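Local coordinates for protein cephalosporin acylase (Bacillus halodurans, PDB 2NLZ) that probably acts as an acylase that cleaves amide bonds, as expected for a member of the gamma-glutamyltranspeptidase family of N-terminal nucleophile hydrolases, at residues D[69-74]-D[393-398]; D[257-262]-D[286-291]; D[280-285]-D[335-340]. The protein carries 1 engineered substitution. One frame throughout, in Å; residues are numbered along the deposited sequence.

From the N terminus, the chain first enters contact 1 at 69-74, the start of a central strand. That contact closes only at 393-398, so its long loop encloses both others. Contact 2 opens next, at the end of strand 250-259. Contact 3 opens at 280-285, before contact 2 closes at 286-291, and closes at 335-340. Contacts 2 and 3 therefore cross. They also touch: their centres are about 12 Å apart, and K284 lies beside D258 and R260. Contact 2 joins a hairpin turn to the loop after helix 274-283. Contact 3 joins that helix to helix 331-338. Contact 1 lies deep in the chain, its centre about 33 Å from that of contact 3.

Contact 1 (D[69-74]-D[393-398]); sequences GSDAFA and AMQNRG
G69 and M394 bring the two backbones side by side, with their CA atoms 4.3 Å apart. One step on, Q395 N donates to G69 O at 3.0 Å, with an N-H...O angle of 143°. The main side-chain contact is between Q395 and D71. Q395 CG sits between its own backbone N and carbonyl carbon (chi1 63°), and the chain is extended from there. This carries CB and CG past G69 O and delivers the amide to D71. The two side chains cross at about a right angle, with amide and carboxylate planes 75° apart. Q395 NE2 gives a weak hydrogen bond to D71 OD1 at 3.0 Å and another weak one to T118 O. Q395 OE1 takes a weak one from D71 N at 3.4 Å. The amide thus touches both the backbone N and the carboxylate of D71, but only weakly. Q395 OE1 and D71 OD2 are also close, but both are acceptors and make no bond.

D71 begins strand 71-78, which pairs with strands 81-87 and 370-376, consistent with the layered fold of N-terminal nucleophile hydrolases. The contact is buried, and it fixes the loop after strand 392-393 against the start of this strand. The carboxylate also has weak bonds to G89 N and H419 NE2. Replacing Q395 by an alanine would probably open a gap beside D71 and take from its OD1 and backbone N the weak bonds to the amide.

R397 adds an opposite charge. Its NE lies 4.4 Å from D71 OD2, but the oxygen is well out of the guanidinium plane and no N-H points at it. R397 NH1 is instead bonded to T420. S70 turns away from 393-398, and its hydroxyl bonds to N377 and to G67 O.

Contact 2 (D[257-262]-D[286-291]); sequences IDYRGY and FEFYHK
R260 reaches across to F286 with one guanidinium nitrogen. NH2 donates to F286 O at 3.0 Å, and the donor lies nearly along the C=O axis. The oxygen is tilted 30° from the guanidinium plane. The same NH2 also donates to Y259 OH at 3.1 Å, so one nitrogen serves two acceptors. R260 is extended from CG to NE, which carries its guanidinium to the 286-291 loop. Its CG lies over one face of the Y259 ring, toward the rim.

This is the tight side. R260 NH2 comes 3.4 Å from F288 CE2, at the ring edge and near its plane, with the guanidinium and ring planes 80° apart. The charge therefore meets the rim of the phenylalanine and does not stack on its face. Y259 OH approaches F288 CE2 at 4.1 Å. D457 backs the pair, with a salt bridge to R260 NE and a hydrogen bond to Y259 OH.

The other side is loose. E287 is exposed, and its OE1 stays 4.5 Å from R260 NH1. No N-H points at it, and NH1 instead has a weak bond to K284 O. Farther along, H290 and the poorly ordered Y289 stack on H290 and Y289 of a neighbouring subunit.

R260 belongs to a tight turn. Y259 and Y262 pair through their backbones, and D258 OD1 accepts from G261 N at 3.2 Å in an Asx motif. R260 and G261, both with positive phi, form the corner of a type I' turn, the classic link of a two-residue beta hairpin, here joining strands 250-259 and 262-266.

Contact 3 (D[280-285]-D[335-340]); sequences LNIVKG and TERRKE
R338 lays its guanidinium group between G285 and T335. G285 CA is 3.8 Å above one face, and T335 CA, from the arginine's own helix, is 3.5 Å above the opposite face. Both are offset toward the rim. At the edge is the backbone of I282. R338 NE donates to I282 O at 2.9 Å, with an N-H...O angle of 149°. The donor lies in the carbonyl plane, on a lone pair of the oxygen. N281 O is also near the edge, 3.7 Å from R338 NH1. The arginine chain bends at chi3 (26°), turning NE to I282 O with T335 CA over the other face.

G285 has no side chain, and its CA can come close over the rim of the flat group; a CB there would run into R338 NE. The contact joins two helices, 274-283 and 331-338, near their C-terminal ends. The bond from R338 uses a backbone carbonyl of helix 274-283. Helix 294-314 lies alongside: A303 and L306 cover I282, and L306 also touches R337. The three helices form an outer cluster of the chain, far from its centre.

The apolar part is carried by I282. Its CG2 packs on R338 CB at 3.8 Å, and the two side chains run past each other in opposite senses. Its CD1 touches R337 CB at 3.9 Å. Beyond CB, R337 bends at chi2 and chi3 and leaves the contact. Its guanidinium makes a salt bridge to D310 and a hydrogen bond to E349 O. E340 OE1 lies in the guanidinium plane of R337 as a long ion pair, 3.9 Å from NH2.

Contact 1 (D[69-74]-D[393-398])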
ATOM      1  N   GLY D  69     -40.271  -7.482 -13.986  1.00 23.36           N
ATOM      2  CA  GLY D  69     -41.075  -7.795 -12.811  1.00 28.23           C
ATOM      3  C   GLY D  69     -40.546  -7.240 -11.497  1.00 32.92           C
ATOM      4  O   GLY D  69     -40.832  -7.793 -10.430  1.00 28.40           O
ATOM      5  N   SER D  70     -39.787  -6.145 -11.572  1.00 36.16           N
ATOM      6  CA  SER D  70     -39.262  -5.466 -10.384  1.00 39.85           C
ATOM      7  C   SER D  70     -40.266  -4.478  -9.838  1.00 38.68           C
ATOM      8  O   SER D  70     -41.259  -4.177 -10.494  1.00 46.36           O
ATOM      9  CB  SER D  70     -37.985  -4.702 -10.741  1.00 34.84           C
ATOM     10  OG  SER D  70     -36.901  -5.583 -10.990  1.00 51.64           O
ATOM     11  N   ASP D  71     -40.021  -3.973  -8.635  1.00 29.94           N
ATOM     12  CA  ASP D  71     -40.577  -2.658  -8.306  1.00 39.93           C
ATOM     13  C   ASP D  71     -39.475  -1.601  -8.242  1.00 33.62           C
ATOM     14  O   ASP D  71     -38.294  -1.948  -8.307  1.00 27.03           O
ATOM     15  CB  ASP D  71     -41.566  -2.632  -7.113  1.00 43.70           C
ATOM     16  CG  ASP D  71     -41.143  -3.477  -5.954  1.00 43.91           C
ATOM     17  OD1 ASP D  71     -42.053  -3.973  -5.265  1.00 22.20           O
ATOM     18  OD2 ASP D  71     -39.930  -3.642  -5.722  1.00 68.16           O
ATOM     19  N   ALA D  72     -39.869  -0.328  -8.159  1.00 25.75           N
ATOM     20  CA  ALA D  72     -38.934   0.794  -8.278  1.00 20.94           C
ATOM     21  C   ALA D  72     -39.199   1.914  -7.275  1.00 24.35           C
ATOM     22  O   ALA D  72     -40.254   1.962  -6.660  1.00 35.22           O
ATOM     23  CB  ALA D  72     -38.975   1.347  -9.693  1.00 15.23           C
ATOM     24  N   PHE D  73     -38.231   2.812  -7.119  1.00 21.43           N
ATOM     25  CA  PHE D  73     -38.382   4.009  -6.282  1.00 20.77           C
ATOM     26  C   PHE D  73     -37.633   5.175  -6.920  1.00 22.99           C
ATOM     27  O   PHE D  73     -36.608   4.975  -7.595  1.00 24.96           O
ATOM     28  CB  PHE D  73     -37.821   3.777  -4.878  1.00 13.91           C
ATOM     29  CG  PHE D  73     -38.737   3.015  -3.955  1.00 19.82           C
ATOM     30  CD1 PHE D  73     -39.577   3.684  -3.088  1.00 22.29           C
ATOM     31  CD2 PHE D  73     -38.719   1.620  -3.919  1.00 25.98           C
ATOM     32  CE1 PHE D  73     -40.396   2.980  -2.216  1.00 21.90           C
ATOM     33  CE2 PHE D  73     -39.544   0.903  -3.054  1.00 10.76           C
ATOM     34  CZ  PHE D  73     -40.381   1.586  -2.201  1.00 25.85           C
ATOM     35  N   ALA D  74     -38.123   6.396  -6.695  1.00 20.27           N
ATOM     36  CA  ALA D  74     -37.459   7.582  -7.255  1.00 18.35           C
ATOM     37  C   ALA D  74     -37.597   8.835  -6.414  1.00 21.26           C
ATOM     38  O   ALA D  74     -38.650   9.090  -5.827  1.00 27.33           O
ATOM     39  CB  ALA D  74     -37.929   7.857  -8.679  1.00 18.50           C
ATOM     40  N   ALA D 393     -39.047 -11.490 -15.390  1.00 25.83           N
ATOM     41  CA  ALA D 393     -38.579 -12.150 -14.195  1.00 25.31           C
ATOM     42  C   ALA D 393     -39.235 -11.480 -12.994  1.00 24.23           C
ATOM     43  O   ALA D 393     -39.013 -10.295 -12.727  1.00 22.60           O
ATOM     44  CB  ALA D 393     -37.083 -12.059 -14.102  1.00 25.44           C
ATOM     45  N   MET D 394     -40.052 -12.245 -12.283  1.00 29.07           N
ATOM     46  CA  MET D 394     -40.815 -11.714 -11.162  1.00 29.51           C
ATOM     47  C   MET D 394     -39.963 -11.594  -9.913  1.00 26.62           C
ATOM     48  O   MET D 394     -39.182 -12.488  -9.591  1.00 36.38           O
ATOM     49  CB  MET D 394     -42.040 -12.580 -10.889  1.00 28.64           C
ATOM     50  CG  MET D 394     -42.962 -12.706 -12.091  1.00 26.99           C
ATOM     51  SD  MET D 394     -43.805 -11.169 -12.523  1.00 31.06           S
ATOM     52  CE  MET D 394     -45.168 -11.194 -11.349  1.00 30.39           C
ATOM     53  N   GLN D 395     -40.119 -10.475  -9.218  1.00 28.06           N
ATOM     54  CA  GLN D 395     -39.418 -10.218  -7.962  1.00 28.20           C
ATOM     55  C   GLN D 395     -39.808 -11.183  -6.839  1.00 26.18           C
ATOM     56  O   GLN D 395     -40.861 -11.817  -6.888  1.00 29.31           O
ATOM     57  CB  GLN D 395     -39.694  -8.781  -7.515  1.00 22.17           C
ATOM     58  CG  GLN D 395     -41.153  -8.475  -7.215  1.00 21.83           C
ATOM     59  CD  GLN D 395     -41.337  -7.077  -6.683  1.00 31.81           C
ATOM     60  OE1 GLN D 395     -40.358  -6.417  -6.340  1.00 42.88           O
ATOM     61  NE2 GLN D 395     -42.585  -6.611  -6.608  1.00 15.54           N
ATOM     62  N   ASN D 396     -38.958 -11.295  -5.826  1.00 23.79           N
ATOM     63  CA  ASN D 396     -39.317 -12.048  -4.618  1.00 25.98           C
ATOM     64  C   ASN D 396     -39.453 -11.172  -3.370  1.00 23.39           C
ATOM     65  O   ASN D 396     -39.239 -11.634  -2.257  1.00 18.33           O
ATOM     66  CB  ASN D 396     -38.389 -13.254  -4.376  1.00 23.08           C
ATOM     67  CG  ASN D 396     -37.011 -12.859  -3.856  1.00 24.49           C
ATOM     68  OD1 ASN D 396     -36.437 -11.854  -4.258  1.00 29.16           O
ATOM     69  ND2 ASN D 396     -36.479 -13.667  -2.964  1.00 18.13           N
ATOM     70  N   ARG D 397     -39.863  -9.921  -3.575  1.00 25.86           N
ATOM     71  CA  ARG D 397     -39.982  -8.912  -2.503  1.00 21.17           C
ATOM     72  C   ARG D 397     -40.791  -9.310  -1.267  1.00 24.24           C
ATOM     73  O   ARG D 397     -40.469  -8.879  -0.172  1.00 24.01           O
ATOM     74  CB  ARG D 397     -40.521  -7.601  -3.077  1.00 23.91           C
ATOM     75  CG  ARG D 397     -40.539  -6.441  -2.102  1.00 24.30           C
ATOM     76  CD  ARG D 397     -39.186  -6.184  -1.463  1.00 18.57           C
ATOM     77  NE  ARG D 397     -38.149  -5.903  -2.446  1.00 25.37           N
ATOM     78  CZ  ARG D 397     -36.933  -5.478  -2.126  1.00 32.18           C
ATOM     79  NH1 ARG D 397     -36.609  -5.283  -0.847  1.00 33.93           N
ATOM     80  NH2 ARG D 397     -36.046  -5.239  -3.087  1.00 30.68           N
ATOM     81  N   GLY D 398     -41.812 -10.144  -1.439  1.00 23.54           N
ATOM     82  CA  GLY D 398     -42.630 -10.625  -0.326  1.00 27.36           C
ATOM     83  C   GLY D 398     -41.888 -11.438   0.720  1.00 35.07           C
ATOM     84  O   GLY D 398     -42.401 -11.662   1.820  1.00 33.61           O
TER

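Contact 2 (D[257-262]-D[286-291])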
ATOM      1  N   ILE D 257     -33.627  15.191   7.098  1.00 36.02           N
ATOM      2  CA  ILE D 257     -32.930  15.458   8.333  1.00 34.02           C
ATOM      3  C   ILE D 257     -32.015  16.621   7.998  1.00 40.05           C
ATOM      4  O   ILE D 257     -31.522  16.706   6.867  1.00 43.45           O
ATOM      5  CB  ILE D 257     -32.116  14.199   8.775  1.00 37.21           C
ATOM      6  CG1 ILE D 257     -32.951  13.316   9.715  1.00 43.09           C
ATOM      7  CG2 ILE D 257     -30.746  14.562   9.387  1.00 34.00           C
ATOM      8  CD1 ILE D 257     -33.666  14.072  10.837  1.00 65.89           C
ATOM      9  N   ASP D 258     -31.818  17.539   8.945  1.00 41.16           N
ATOM     10  CA  ASP D 258     -30.788  18.553   8.778  1.00 35.77           C
ATOM     11  C   ASP D 258     -29.476  17.948   9.228  1.00 34.57           C
ATOM     12  O   ASP D 258     -29.305  17.661  10.408  1.00 32.14           O
ATOM     13  CB  ASP D 258     -31.089  19.811   9.585  1.00 40.24           C
ATOM     14  CG  ASP D 258     -30.111  20.943   9.289  1.00 42.16           C
ATOM     15  OD1 ASP D 258     -28.941  20.880   9.740  1.00 36.79           O
ATOM     16  OD2 ASP D 258     -30.519  21.907   8.610  1.00 50.75           O
ATOM     17  N   TYR D 259     -28.567  17.727   8.283  1.00 35.06           N
ATOM     18  CA  TYR D 259     -27.230  17.243   8.624  1.00 30.54           C
ATOM     19  C   TYR D 259     -26.174  18.308   8.332  1.00 30.08           C
ATOM     20  O   TYR D 259     -25.650  18.413   7.212  1.00 27.10           O
ATOM     21  CB  TYR D 259     -26.898  15.906   7.937  1.00 25.60           C
ATOM     22  CG  TYR D 259     -25.684  15.240   8.541  1.00 28.88           C
ATOM     23  CD1 TYR D 259     -25.780  14.555   9.746  1.00 25.18           C
ATOM     24  CD2 TYR D 259     -24.436  15.323   7.924  1.00 33.18           C
ATOM     25  CE1 TYR D 259     -24.670  13.962  10.322  1.00 30.22           C
ATOM     26  CE2 TYR D 259     -23.320  14.737   8.487  1.00 30.41           C
ATOM     27  CZ  TYR D 259     -23.441  14.053   9.692  1.00 32.48           C
ATOM     28  OH  TYR D 259     -22.338  13.456  10.280  1.00 23.73           O
ATOM     29  N   ARG D 260     -25.884  19.094   9.372  1.00 36.34           N
ATOM     30  CA  ARG D 260     -24.848  20.130   9.353  1.00 36.71           C
ATOM     31  C   ARG D 260     -25.073  21.150   8.247  1.00 37.27           C
ATOM     32  O   ARG D 260     -24.136  21.522   7.533  1.00 34.53           O
ATOM     33  CB  ARG D 260     -23.450  19.502   9.263  1.00 35.64           C
ATOM     34  CG  ARG D 260     -23.348  18.214  10.046  1.00 38.79           C
ATOM     35  CD  ARG D 260     -21.959  17.929  10.491  1.00 38.16           C
ATOM     36  NE  ARG D 260     -21.868  16.611  11.112  1.00 38.79           N
ATOM     37  CZ  ARG D 260     -21.992  16.391  12.414  1.00 42.15           C
ATOM     38  NH1 ARG D 260     -22.218  17.404  13.239  1.00 36.15           N
ATOM     39  NH2 ARG D 260     -21.889  15.158  12.892  1.00 45.42           N
ATOM     40  N   GLY D 261     -26.330  21.585   8.119  1.00 38.47           N
ATOM     41  CA  GLY D 261     -26.725  22.614   7.147  1.00 41.94           C
ATOM     42  C   GLY D 261     -27.385  22.067   5.896  1.00 43.31           C
ATOM     43  O   GLY D 261     -28.268  22.712   5.307  1.00 40.09           O
ATOM     44  N   TYR D 262     -26.933  20.880   5.486  1.00 35.95           N
ATOM     45  CA  TYR D 262     -27.499  20.157   4.357  1.00 34.08           C
ATOM     46  C   TYR D 262     -28.774  19.446   4.803  1.00 35.29           C
ATOM     47  O   TYR D 262     -29.016  19.274   6.003  1.00 36.15           O
ATOM     48  CB  TYR D 262     -26.497  19.118   3.835  1.00 34.99           C
ATOM     49  CG  TYR D 262     -25.252  19.695   3.184  1.00 33.45           C
ATOM     50  CD1 TYR D 262     -25.146  19.769   1.797  1.00 33.24           C
ATOM     51  CD2 TYR D 262     -24.178  20.155   3.957  1.00 37.93           C
ATOM     52  CE1 TYR D 262     -24.012  20.292   1.192  1.00 41.91           C
ATOM     53  CE2 TYR D 262     -23.034  20.681   3.360  1.00 33.52           C
ATOM     54  CZ  TYR D 262     -22.963  20.745   1.976  1.00 38.60           C
ATOM     55  OH  TYR D 262     -21.847  21.259   1.361  1.00 40.70           O
ATOM     56  N   PHE D 286     -22.266  14.277  17.677  1.00 41.54           N
ATOM     57  CA  PHE D 286     -20.815  14.235  17.802  1.00 34.64           C
ATOM     58  C   PHE D 286     -20.159  15.108  16.737  1.00 37.74           C
ATOM     59  O   PHE D 286     -20.695  15.286  15.640  1.00 35.46           O
ATOM     60  CB  PHE D 286     -20.298  12.811  17.617  1.00 36.61           C
ATOM     61  CG  PHE D 286     -20.929  11.798  18.528  1.00 37.63           C
ATOM     62  CD1 PHE D 286     -20.829  11.918  19.914  1.00 39.01           C
ATOM     63  CD2 PHE D 286     -21.577  10.685  17.994  1.00 37.13           C
ATOM     64  CE1 PHE D 286     -21.387  10.959  20.760  1.00 42.54           C
ATOM     65  CE2 PHE D 286     -22.137   9.714  18.830  1.00 36.75           C
ATOM     66  CZ  PHE D 286     -22.045   9.852  20.220  1.00 34.75           C
ATOM     67  N   GLU D 287     -18.991  15.646  17.065  1.00 49.86           N
ATOM     68  CA  GLU D 287     -18.136  16.291  16.076  1.00 58.58           C
ATOM     69  C   GLU D 287     -17.130  15.243  15.585  1.00 55.42           C
ATOM     70  O   GLU D 287     -16.959  14.200  16.225  1.00 51.18           O
ATOM     71  CB  GLU D 287     -17.422  17.517  16.676  1.00 70.12           C
ATOM     72  CG  GLU D 287     -18.335  18.568  17.331  1.00 84.31           C
ATOM     73  CD  GLU D 287     -19.244  19.280  16.339  1.00 94.77           C
ATOM     74  OE1 GLU D 287     -18.811  19.527  15.193  1.00 99.71           O
ATOM     75  OE2 GLU D 287     -20.393  19.598  16.710  1.00 91.43           O
ATOM     76  N   PHE D 288     -16.474  15.498  14.454  1.00 55.72           N
ATOM     77  CA  PHE D 288     -15.542  14.511  13.877  1.00 58.80           C
ATOM     78  C   PHE D 288     -14.196  15.095  13.444  1.00 71.50           C
ATOM     79  O   PHE D 288     -13.143  14.726  13.986  1.00 67.73           O
ATOM     80  CB  PHE D 288     -16.207  13.760  12.719  1.00 43.76           C
ATOM     81  CG  PHE D 288     -17.378  12.937  13.146  1.00 34.91           C
ATOM     82  CD1 PHE D 288     -17.187  11.732  13.807  1.00 21.99           C
ATOM     83  CD2 PHE D 288     -18.673  13.377  12.923  1.00 39.08           C
ATOM     84  CE1 PHE D 288     -18.262  10.973  14.226  1.00 31.75           C
ATOM     85  CE2 PHE D 288     -19.754  12.611  13.342  1.00 40.42           C
ATOM     86  CZ  PHE D 288     -19.542  11.409  13.998  1.00 34.16           C
ATOM     87  N   TYR D 289     -14.262  15.999  12.466  1.00 85.65           N
ATOM     88  CA  TYR D 289     -13.109  16.719  11.898  1.00 99.09           C
ATOM     89  C   TYR D 289     -12.298  15.890  10.896  1.00 93.64           C
ATOM     90  O   TYR D 289     -12.060  16.353   9.779  1.00 95.19           O
ATOM     91  CB  TYR D 289     -12.222  17.376  12.979  1.00114.04           C
ATOM     92  CG  TYR D 289     -12.987  18.229  13.983  1.00128.27           C
ATOM     93  CD1 TYR D 289     -13.623  19.410  13.590  1.00132.88           C
ATOM     94  CD2 TYR D 289     -13.072  17.854  15.327  1.00137.46           C
ATOM     95  CE1 TYR D 289     -14.325  20.190  14.508  1.00134.59           C
ATOM     96  CE2 TYR D 289     -13.769  18.627  16.251  1.00137.20           C
ATOM     97  CZ  TYR D 289     -14.392  19.790  15.836  1.00133.38           C
ATOM     98  OH  TYR D 289     -15.081  20.549  16.753  1.00129.60           O
ATOM     99  N   HIS D 290     -11.883  14.679  11.273  1.00 83.48           N
ATOM    100  CA  HIS D 290     -11.246  13.773  10.301  1.00 74.29           C
ATOM    101  C   HIS D 290     -11.877  12.373  10.167  1.00 65.51           C
ATOM    102  O   HIS D 290     -12.300  11.771  11.160  1.00 64.80           O
ATOM    103  CB  HIS D 290      -9.737  13.667  10.514  1.00 74.51           C
ATOM    104  CG  HIS D 290      -9.014  13.086   9.336  1.00 80.69           C
ATOM    105  ND1 HIS D 290      -8.747  13.813   8.194  1.00 80.78           N
ATOM    106  CD2 HIS D 290      -8.533  11.839   9.107  1.00 81.95           C
ATOM    107  CE1 HIS D 290      -8.117  13.045   7.322  1.00 80.94           C
ATOM    108  NE2 HIS D 290      -7.974  11.842   7.853  1.00 80.38           N
ATOM    109  N   LYS D 291     -11.901  11.864   8.932  1.00 52.33           N
ATOM    110  CA  LYS D 291     -12.560  10.601   8.588  1.00 46.46           C
ATOM    111  C   LYS D 291     -11.891   9.339   9.118  1.00 52.10           C
ATOM    112  O   LYS D 291     -12.554   8.480   9.701  1.00 61.19           O
ATOM    113  CB  LYS D 291     -12.672  10.468   7.076  1.00 45.59           C
ATOM    114  CG  LYS D 291     -13.190   9.121   6.622  1.00 34.92           C
ATOM    115  CD  LYS D 291     -13.446   9.123   5.140  1.00 27.77           C
ATOM    116  CE  LYS D 291     -13.736   7.710   4.604  1.00 37.74           C
ATOM    117  NZ  LYS D 291     -14.946   7.058   5.192  1.00 30.58           N
TER

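Contact 3 (D[280-285]-D[335-340])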
ATOM      1  N   LEU D 280     -27.923   9.140  10.914  1.00 25.53           N
ATOM      2  CA  LEU D 280     -27.314  10.467  10.770  1.00 31.87           C
ATOM      3  C   LEU D 280     -27.699  11.391  11.921  1.00 37.68           C
ATOM      4  O   LEU D 280     -26.879  12.200  12.377  1.00 33.71           O
ATOM      5  CB  LEU D 280     -27.665  11.137   9.432  1.00 30.07           C
ATOM      6  CG  LEU D 280     -26.701  11.045   8.239  1.00 28.83           C
ATOM      7  CD1 LEU D 280     -25.271  10.759   8.691  1.00 32.60           C
ATOM      8  CD2 LEU D 280     -27.157  10.000   7.236  1.00 33.77           C
ATOM      9  N   ASN D 281     -28.938  11.242  12.393  1.00 37.15           N
ATOM     10  CA  ASN D 281     -29.478  12.084  13.453  1.00 40.31           C
ATOM     11  C   ASN D 281     -28.861  11.782  14.820  1.00 38.29           C
ATOM     12  O   ASN D 281     -28.649  12.682  15.632  1.00 41.23           O
ATOM     13  CB  ASN D 281     -30.997  11.928  13.508  1.00 46.09           C
ATOM     14  CG  ASN D 281     -31.703  13.232  13.761  1.00 52.09           C
ATOM     15  OD1 ASN D 281     -31.235  14.303  13.348  1.00 46.37           O
ATOM     16  ND2 ASN D 281     -32.850  13.153  14.435  1.00 61.27           N
ATOM     17  N   ILE D 282     -28.584  10.505  15.064  1.00 38.39           N
ATOM     18  CA  ILE D 282     -27.827  10.086  16.238  1.00 28.74           C
ATOM     19  C   ILE D 282     -26.387  10.614  16.155  1.00 28.50           C
ATOM     20  O   ILE D 282     -25.887  11.235  17.087  1.00 31.05           O
ATOM     21  CB  ILE D 282     -27.826   8.543  16.380  1.00 26.23           C
ATOM     22  CG1 ILE D 282     -29.240   8.020  16.641  1.00 26.63           C
ATOM     23  CG2 ILE D 282     -26.948   8.119  17.521  1.00 10.32           C
ATOM     24  CD1 ILE D 282     -29.424   6.531  16.374  1.00 22.72           C
ATOM     25  N   VAL D 283     -25.739  10.395  15.018  1.00 27.30           N
ATOM     26  CA  VAL D 283     -24.328  10.735  14.859  1.00 31.36           C
ATOM     27  C   VAL D 283     -24.082  12.259  14.801  1.00 33.69           C
ATOM     28  O   VAL D 283     -22.992  12.733  15.109  1.00 26.94           O
ATOM     29  CB  VAL D 283     -23.705   9.974  13.645  1.00 28.73           C
ATOM     30  CG1 VAL D 283     -23.567  10.867  12.408  1.00 28.28           C
ATOM     31  CG2 VAL D 283     -22.374   9.388  14.021  1.00 25.29           C
ATOM     32  N   LYS D 284     -25.125  13.001  14.431  1.00 35.23           N
ATOM     33  CA  LYS D 284     -25.161  14.472  14.361  1.00 32.45           C
ATOM     34  C   LYS D 284     -24.642  15.185  15.613  1.00 32.86           C
ATOM     35  O   LYS D 284     -24.071  16.269  15.518  1.00 31.49           O
ATOM     36  CB  LYS D 284     -26.617  14.885  14.159  1.00 39.41           C
ATOM     37  CG  LYS D 284     -26.868  16.221  13.547  1.00 37.84           C
ATOM     38  CD  LYS D 284     -28.259  16.183  12.920  1.00 56.63           C
ATOM     39  CE  LYS D 284     -29.320  16.896  13.742  1.00 56.43           C
ATOM     40  NZ  LYS D 284     -29.596  18.265  13.203  1.00 55.84           N
ATOM     41  N   GLY D 285     -24.869  14.588  16.783  1.00 32.30           N
ATOM     42  CA  GLY D 285     -24.484  15.191  18.057  1.00 31.71           C
ATOM     43  C   GLY D 285     -23.007  15.111  18.398  1.00 37.20           C
ATOM     44  O   GLY D 285     -22.544  15.783  19.315  1.00 38.00           O
ATOM     45  N   THR D 335     -31.042  12.013  20.790  1.00 52.77           N
ATOM     46  CA  THR D 335     -30.334  12.179  22.064  1.00 55.47           C
ATOM     47  C   THR D 335     -30.451  10.936  22.960  1.00 53.87           C
ATOM     48  O   THR D 335     -29.461  10.508  23.552  1.00 54.50           O
ATOM     49  CB  THR D 335     -30.816  13.451  22.827  1.00 56.74           C
ATOM     50  OG1 THR D 335     -30.898  14.558  21.921  1.00 59.92           O
ATOM     51  CG2 THR D 335     -29.855  13.814  23.949  1.00 56.74           C
ATOM     52  N   GLU D 336     -31.651  10.355  23.031  1.00 50.53           N
ATOM     53  CA  GLU D 336     -31.909   9.148  23.828  1.00 58.71           C
ATOM     54  C   GLU D 336     -31.076   7.932  23.418  1.00 53.61           C
ATOM     55  O   GLU D 336     -30.532   7.229  24.270  1.00 54.42           O
ATOM     56  CB  GLU D 336     -33.399   8.789  23.785  1.00 69.57           C
ATOM     57  CG  GLU D 336     -34.231   9.450  24.869  1.00 87.11           C
ATOM     58  CD  GLU D 336     -34.152   8.702  26.178  1.00100.26           C
ATOM     59  OE1 GLU D 336     -34.667   7.565  26.238  1.00103.19           O
ATOM     60  OE2 GLU D 336     -33.576   9.249  27.143  1.00100.57           O
ATOM     61  N   ARG D 337     -30.995   7.688  22.113  1.00 49.90           N
ATOM     62  CA  ARG D 337     -30.225   6.576  21.566  1.00 45.73           C
ATOM     63  C   ARG D 337     -28.721   6.833  21.673  1.00 46.17           C
ATOM     64  O   ARG D 337     -27.947   5.917  21.942  1.00 45.15           O
ATOM     65  CB  ARG D 337     -30.595   6.369  20.098  1.00 48.67           C
ATOM     66  CG  ARG D 337     -32.068   6.101  19.837  1.00 41.67           C
ATOM     67  CD  ARG D 337     -32.305   4.674  19.383  1.00 36.52           C
ATOM     68  NE  ARG D 337     -32.116   3.715  20.464  1.00 41.81           N
ATOM     69  CZ  ARG D 337     -32.093   2.395  20.305  1.00 39.70           C
ATOM     70  NH1 ARG D 337     -32.252   1.864  19.105  1.00 31.11           N
ATOM     71  NH2 ARG D 337     -31.906   1.603  21.348  1.00 46.10           N
ATOM     72  N   ARG D 338     -28.319   8.090  21.460  1.00 43.45           N
ATOM     73  CA  ARG D 338     -26.914   8.519  21.493  1.00 44.84           C
ATOM     74  C   ARG D 338     -26.290   8.406  22.887  1.00 47.96           C
ATOM     75  O   ARG D 338     -25.067   8.331  23.031  1.00 51.54           O
ATOM     76  CB  ARG D 338     -26.782   9.937  20.901  1.00 38.41           C
ATOM     77  CG  ARG D 338     -25.667  10.812  21.446  1.00 39.22           C
ATOM     78  CD  ARG D 338     -25.355  11.975  20.515  1.00 46.84           C
ATOM     79  NE  ARG D 338     -26.487  12.382  19.676  1.00 58.80           N
ATOM     80  CZ  ARG D 338     -27.347  13.346  19.982  1.00 65.37           C
ATOM     81  NH1 ARG D 338     -28.334  13.647  19.149  1.00 61.81           N
ATOM     82  NH2 ARG D 338     -27.223  14.008  21.125  1.00 81.14           N
ATOM     83  N   LYS D 339     -27.141   8.372  23.909  1.00 58.28           N
ATOM     84  CA  LYS D 339     -26.697   8.117  25.277  1.00 62.52           C
ATOM     85  C   LYS D 339     -26.308   6.656  25.470  1.00 58.06           C
ATOM     86  O   LYS D 339     -25.548   6.330  26.377  1.00 53.62           O
ATOM     87  CB  LYS D 339     -27.775   8.508  26.293  1.00 69.03           C
ATOM     88  CG  LYS D 339     -27.794   9.995  26.651  1.00 83.05           C
ATOM     89  CD  LYS D 339     -28.491  10.246  27.989  1.00 91.84           C
ATOM     90  CE  LYS D 339     -29.959   9.834  27.957  1.00 95.32           C
ATOM     91  NZ  LYS D 339     -30.535   9.805  29.326  1.00 99.02           N
ATOM     92  N   GLU D 340     -26.821   5.778  24.612  1.00 52.68           N
ATOM     93  CA  GLU D 340     -26.465   4.367  24.693  1.00 56.27           C
ATOM     94  C   GLU D 340     -25.123   4.053  24.035  1.00 55.65           C
ATOM     95  O   GLU D 340     -24.578   2.964  24.227  1.00 56.81           O
ATOM     96  CB  GLU D 340     -27.571   3.469  24.139  1.00 59.71           C
ATOM     97  CG  GLU D 340     -28.835   3.473  24.984  1.00 71.53           C
ATOM     98  CD  GLU D 340     -29.528   2.129  25.005  1.00 79.83           C
ATOM     99  OE1 GLU D 340     -30.776   2.111  25.045  1.00 85.36           O
ATOM    100  OE2 GLU D 340     -28.826   1.093  24.985  1.00 79.53           O
TER